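Long-range contacts in uncharacterized esterase YxiM (Bacillus subtilis, PDB 2O14), which is an uncharacterized member of the GDSL lipolytic enzyme family and probably hydrolyses ester bonds, its natural substrate being unknown: residues A[274-279]-A[312-317]; A[290-295]-A[318-323]. All blocks are in the same frame, centred on the assembly; numbering follows the deposited sequence.

Contact 1: residues A[274-279]-A[312-317]; sequences LSTPQG and LIDLNV
Thr276, the first residue after strand 271-275, meets Asp314 and Asn316 at the start of helix 315-326, and its side chain supplies the hydroxyl that bridges the two. CB lies 3.6 Å from Asp314 OD1 and nearly as close to Asn316 CB. From there the two branches part. OG1 is held between the backbone N and the carbonyl carbon (chi1 55°), a rotation that turns it to the first turn of the helix. There it accepts a nearly straight bond (163° at the hydrogen) from Asn316 N, 2.9 Å away. It donates in turn to Asp314 OD1 at 2.7 Å. That donation comes to the anti side of the carboxylate, 31° out of its plane. CG2, the apolar branch, passes Asp314 OD1 and ends near Leu312 CD1.

Behind the threonine the strands pair in parallel: Ile313 N donates to Leu274 O at 2.9 Å, and Thr276 N to Ile313 O at 3.2 Å. Leu312 CD1 comes 3.5 Å from Leu274 O and packs near Leu274 CB. Beyond the strands, a water links Gly279 N to Asn316 O. A valine in place of Thr276 would probably leave Asn316 N and Asp314 OD1 without their shared hydroxyl and so slacken the tie between strand end and helix start.

Asp314 is the N-cap residue, and its OD2 forms a salt bridge with Arg298. One hydroxyl, both donor and acceptor, thus joins a buried helix-start N-H to a carboxylate whose negative charge is likely to be eased by the arginine and the helix N-terminus.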
loop_
_atom_site.group_PDB
_atom_site.type_symbol
_atom_site.label_atom_id
_atom_site.label_comp_id
_atom_site.label_asym_id
_atom_site.label_seq_id
_atom_site.Cartn_x
_atom_site.Cartn_y
_atom_site.Cartn_z
ATOM N N LEU A 274 -0.939 16.655 1.746
ATOM C CA LEU A 274 -1.171 16.537 0.308
ATOM C C LEU A 274 0.129 16.785 -0.449
ATOM O O LEU A 274 0.949 17.604 -0.035
ATOM C CB LEU A 274 -2.220 17.547 -0.155
ATOM C CG LEU A 274 -3.630 17.438 0.427
ATOM C CD1 LEU A 274 -4.475 18.565 -0.129
ATOM C CD2 LEU A 274 -4.248 16.082 0.081
ATOM N N SER A 275 0.311 16.077 -1.560
ATOM C CA SER A 275 1.510 16.235 -2.372
ATOM C C SER A 275 1.174 16.458 -3.838
ATOM O O SER A 275 0.326 15.768 -4.401
ATOM C CB SER A 275 2.398 14.996 -2.241
ATOM O OG SER A 275 3.523 15.075 -3.105
ATOM N N THR A 276 1.832 17.433 -4.457
ATOM C CA THR A 276 1.615 17.701 -5.873
ATOM C C THR A 276 2.511 16.711 -6.608
ATOM O O THR A 276 3.724 16.692 -6.405
ATOM C CB THR A 276 2.013 19.149 -6.244
ATOM O OG1 THR A 276 3.367 19.393 -5.841
ATOM C CG2 THR A 276 1.087 20.147 -5.548
ATOM N N PRO A 277 1.924 15.850 -7.453
ATOM C CA PRO A 277 2.762 14.882 -8.165
ATOM C C PRO A 277 3.797 15.496 -9.107
ATOM O O PRO A 277 3.520 16.477 -9.804
ATOM C CB PRO A 277 1.741 13.996 -8.887
ATOM C CG PRO A 277 0.548 14.884 -9.053
ATOM C CD PRO A 277 0.495 15.651 -7.756
ATOM N N GLN A 278 4.998 14.927 -9.106
ATOM C CA GLN A 278 6.058 15.417 -9.978
ATOM C C GLN A 278 5.651 15.216 -11.431
ATOM O O GLN A 278 4.717 14.459 -11.720
ATOM C CB GLN A 278 7.372 14.695 -9.691
ATOM C CG GLN A 278 7.243 13.428 -8.879
ATOM C CD GLN A 278 6.459 12.355 -9.584
ATOM O OE1 GLN A 278 6.729 12.038 -10.741
ATOM N NE2 GLN A 278 5.488 11.778 -8.892
ATOM N N GLY A 279 6.344 15.898 -12.341
ATOM C CA GLY A 279 6.019 15.791 -13.753
ATOM C C GLY A 279 6.754 14.697 -14.501
ATOM O O GLY A 279 7.213 13.719 -13.907
ATOM N N LEU A 312 1.208 20.576 3.177
ATOM C CA LEU A 312 1.447 20.479 1.741
ATOM C C LEU A 312 2.911 20.368 1.350
ATOM O O LEU A 312 3.748 21.173 1.781
ATOM C CB LEU A 312 0.842 21.696 1.027
ATOM C CG LEU A 312 1.105 21.809 -0.479
ATOM C CD1 LEU A 312 0.264 20.784 -1.223
ATOM C CD2 LEU A 312 0.766 23.219 -0.959
ATOM N N ILE A 313 3.208 19.364 0.529
ATOM C CA ILE A 313 4.551 19.141 0.014
ATOM C C ILE A 313 4.400 19.395 -1.477
ATOM O O ILE A 313 3.725 18.630 -2.169
ATOM C CB ILE A 313 5.022 17.682 0.198
ATOM C CG1 ILE A 313 4.998 17.293 1.676
ATOM C CG2 ILE A 313 6.430 17.522 -0.359
ATOM C CD1 ILE A 313 5.949 18.087 2.534
ATOM N N ASP A 314 4.999 20.473 -1.973
ATOM C CA ASP A 314 4.897 20.786 -3.396
ATOM C C ASP A 314 5.985 20.015 -4.126
ATOM O O ASP A 314 6.885 20.605 -4.730
ATOM C CB ASP A 314 5.081 22.286 -3.636
ATOM C CG ASP A 314 4.381 22.763 -4.892
ATOM O OD1 ASP A 314 4.210 21.953 -5.831
ATOM O OD2 ASP A 314 4.010 23.953 -4.945
ATOM N N LEU A 315 5.896 18.692 -4.071
ATOM C CA LEU A 315 6.888 17.838 -4.707
ATOM C C LEU A 315 7.063 18.153 -6.191
ATOM O O LEU A 315 8.129 17.918 -6.760
ATOM C CB LEU A 315 6.504 16.371 -4.515
ATOM C CG LEU A 315 7.612 15.336 -4.700
ATOM C CD1 LEU A 315 8.809 15.704 -3.835
ATOM C CD2 LEU A 315 7.077 13.955 -4.322
ATOM N N ASN A 316 6.021 18.689 -6.818
ATOM C CA ASN A 316 6.090 19.038 -8.233
ATOM C C ASN A 316 7.234 20.034 -8.459
ATOM O O ASN A 316 8.087 19.841 -9.334
ATOM C CB ASN A 316 4.769 19.670 -8.684
ATOM C CG ASN A 316 4.739 19.964 -10.178
ATOM O OD1 ASN A 316 4.380 19.106 -10.993
ATOM N ND2 ASN A 316 5.122 21.178 -10.545
ATOM N N VAL A 317 7.242 21.098 -7.660
ATOM C CA VAL A 317 8.259 22.133 -7.767
ATOM C C VAL A 317 9.599 21.699 -7.175
ATOM O O VAL A 317 10.651 21.910 -7.785
ATOM C CB VAL A 317 7.800 23.426 -7.070
ATOM C CG1 VAL A 317 8.902 24.484 -7.152
ATOM C CG2 VAL A 317 6.519 23.928 -7.719
HETATM O O HOH W 1 8.554 17.683 -11.290
#

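Contact 2: residues A[290-295]-A[318-323]; sequences HSSVNR and LSSAYF
With CG anti to its backbone N (chi1 -172°), His290 swings its imidazole to helix 315-326, while Phe323 holds CG anti to its carbonyl carbon, which sets the phenyl ring beside it, the two side chains pointing the same way. The rings meet edge-to-face, their planes at 57° and their centroids 4.8 Å apart. The phenyl edge supplies the contact: CD2 stands over the centre of the imidazole, 3.5 Å from NE2, and Phe323 CB lies against the CG and CD2 side of the same ring. A phenylalanine suits this place because its C-H edge can press on the histidine face without competing for the ring nitrogens.

Both ring nitrogens have partners. ND1 donates to Ser320 OG at 2.8 Å; the bond is bent, with an N-H...O angle of 134°, and the hydroxyl is tilted out of the ring plane. NE2 is hydrogen-bonded to Arg280 O, so the imidazole's rotation is fixed from two ends.

Serine is small enough to sit about one turn before Phe323 and let the loop come close: Ser320 CB is 3.2 Å from His290 O. Its hydroxyl is also hydrogen-bonded to Asn316 O, a turn earlier in the helix, and lies 2.6 Å from a water that accepts from Ser292 N. This water joins helix and loop at the start of the type I beta turn from Ser292 to Arg295. Ser292 OG itself turns to Asp283.

His290 is distinct from the histidine assigned to the active site by similarity. Here a long loop between strand 271-275 and helix 298-307, within a beta-alpha-beta unit of the SGNH-hydrolase fold, is fastened onto the helix that follows the unit's second strand.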
loop_
_atom_site.group_PDB
_atom_site.type_symbol
_atom_site.label_atom_id
_atom_site.label_comp_id
_atom_site.label_asym_id
_atom_site.label_seq_id
_atom_site.Cartn_x
_atom_site.Cartn_y
_atom_site.Cartn_z
ATOM N N HIS A 290 13.578 22.446 -15.722
ATOM C CA HIS A 290 12.480 21.489 -15.613
ATOM C C HIS A 290 11.254 22.133 -14.967
ATOM O O HIS A 290 11.320 22.617 -13.841
ATOM C CB HIS A 290 12.926 20.276 -14.794
ATOM C CG HIS A 290 11.936 19.152 -14.795
ATOM N ND1 HIS A 290 10.705 19.240 -14.176
ATOM C CD2 HIS A 290 11.985 17.922 -15.360
ATOM C CE1 HIS A 290 10.040 18.114 -14.361
ATOM N NE2 HIS A 290 10.794 17.299 -15.075
ATOM N N SER A 291 10.136 22.136 -15.692
ATOM C CA SER A 291 8.893 22.728 -15.201
ATOM C C SER A 291 7.679 21.857 -15.517
ATOM O O SER A 291 7.543 21.355 -16.632
ATOM C CB SER A 291 8.694 24.110 -15.823
ATOM O OG SER A 291 7.413 24.627 -15.504
ATOM N N SER A 292 6.795 21.694 -14.535
ATOM C CA SER A 292 5.588 20.886 -14.694
ATOM C C SER A 292 4.473 21.487 -13.842
ATOM O O SER A 292 3.514 20.801 -13.479
ATOM C CB SER A 292 5.856 19.451 -14.229
ATOM O OG SER A 292 7.058 18.940 -14.780
ATOM N N VAL A 293 4.604 22.776 -13.542
ATOM C CA VAL A 293 3.651 23.497 -12.699
ATOM C C VAL A 293 2.157 23.399 -13.017
ATOM O O VAL A 293 1.330 23.681 -12.149
ATOM C CB VAL A 293 4.021 25.004 -12.615
ATOM C CG1 VAL A 293 5.394 25.162 -11.974
ATOM C CG2 VAL A 293 3.999 25.637 -14.008
ATOM N N ASN A 294 1.800 23.010 -14.236
ATOM C CA ASN A 294 0.382 22.918 -14.587
ATOM C C ASN A 294 -0.122 21.495 -14.803
ATOM O O ASN A 294 -1.244 21.297 -15.262
ATOM C CB ASN A 294 0.096 23.740 -15.843
ATOM C CG ASN A 294 0.509 25.190 -15.691
ATOM O OD1 ASN A 294 -0.005 25.910 -14.832
ATOM N ND2 ASN A 294 1.450 25.625 -16.524
ATOM N N ARG A 295 0.700 20.509 -14.469
ATOM C CA ARG A 295 0.309 19.115 -14.652
ATOM C C ARG A 295 -0.453 18.509 -13.479
ATOM O O ARG A 295 -0.404 19.009 -12.353
ATOM C CB ARG A 295 1.540 18.238 -14.904
ATOM C CG ARG A 295 2.169 18.346 -16.279
ATOM C CD ARG A 295 3.216 17.256 -16.419
ATOM N NE ARG A 295 3.882 17.245 -17.717
ATOM C CZ ARG A 295 3.324 16.845 -18.854
ATOM N NH1 ARG A 295 2.068 16.415 -18.877
ATOM N NH2 ARG A 295 4.038 16.864 -19.975
ATOM N N LEU A 318 9.564 21.098 -5.993
ATOM C CA LEU A 318 10.793 20.651 -5.356
ATOM C C LEU A 318 11.524 19.647 -6.239
ATOM O O LEU A 318 12.740 19.729 -6.395
ATOM C CB LEU A 318 10.498 20.033 -3.984
ATOM C CG LEU A 318 9.912 20.980 -2.931
ATOM C CD1 LEU A 318 9.492 20.193 -1.690
ATOM C CD2 LEU A 318 10.944 22.038 -2.566
ATOM N N SER A 319 10.793 18.702 -6.826
ATOM C CA SER A 319 11.436 17.712 -7.687
ATOM C C SER A 319 11.957 18.356 -8.968
ATOM O O SER A 319 13.027 17.991 -9.455
ATOM C CB SER A 319 10.474 16.567 -8.033
ATOM O OG SER A 319 9.396 17.017 -8.834
ATOM N N SER A 320 11.205 19.308 -9.514
ATOM C CA SER A 320 11.637 19.992 -10.732
ATOM C C SER A 320 12.943 20.742 -10.471
ATOM O O SER A 320 13.824 20.789 -11.332
ATOM C CB SER A 320 10.563 20.970 -11.222
ATOM O OG SER A 320 9.504 20.280 -11.872
ATOM N N ALA A 321 13.068 21.324 -9.280
ATOM C CA ALA A 321 14.283 22.050 -8.925
ATOM C C ALA A 321 15.455 21.065 -8.911
ATOM O O ALA A 321 16.550 21.378 -9.377
ATOM C CB ALA A 321 14.127 22.712 -7.553
ATOM N N TYR A 322 15.214 19.867 -8.387
ATOM C CA TYR A 322 16.259 18.852 -8.331
ATOM C C TYR A 322 16.641 18.356 -9.727
ATOM O O TYR A 322 17.819 18.133 -10.009
ATOM C CB TYR A 322 15.814 17.671 -7.468
ATOM C CG TYR A 322 16.848 16.577 -7.367
ATOM C CD1 TYR A 322 16.641 15.336 -7.965
ATOM C CD2 TYR A 322 18.041 16.784 -6.679
ATOM C CE1 TYR A 322 17.598 14.326 -7.880
ATOM C CE2 TYR A 322 19.004 15.782 -6.588
ATOM C CZ TYR A 322 18.775 14.555 -7.190
ATOM O OH TYR A 322 19.726 13.563 -7.096
ATOM N N PHE A 323 15.651 18.183 -10.599
ATOM C CA PHE A 323 15.935 17.721 -11.952
ATOM C C PHE A 323 16.711 18.806 -12.692
ATOM O O PHE A 323 17.645 18.513 -13.439
ATOM C CB PHE A 323 14.644 17.406 -12.718
ATOM C CG PHE A 323 13.784 16.350 -12.067
ATOM C CD1 PHE A 323 14.358 15.243 -11.443
ATOM C CD2 PHE A 323 12.396 16.451 -12.106
ATOM C CE1 PHE A 323 13.561 14.248 -10.864
ATOM C CE2 PHE A 323 11.587 15.461 -11.531
ATOM C CZ PHE A 323 12.174 14.358 -10.910
HETATM O O HOH W 2 7.674 22.160 -11.833
#

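In the fold
The two contacts have centres about 9 Å apart within the GDSL hydrolase region and share helix 315-326: contact 1 uses its first turn and contact 2 the residues that follow. Along the chain their segments alternate, 274-279, 290-295, 312-317 and 318-323, so the loop leaving strand 271-275 meets the helix twice. They also touch directly, Gln278 CB lying 3.2 Å from Ser319 OG. Strand 311-313 is outermost in the five-stranded parallel sheet. Contact 1 comes nearer the probable active site: the side chain of Gln278 is about 8 Å from that of His342 and 9 Å from that of Ser171, both assigned by similarity, whereas Phe323 of contact 2 is about 11 Å from His342.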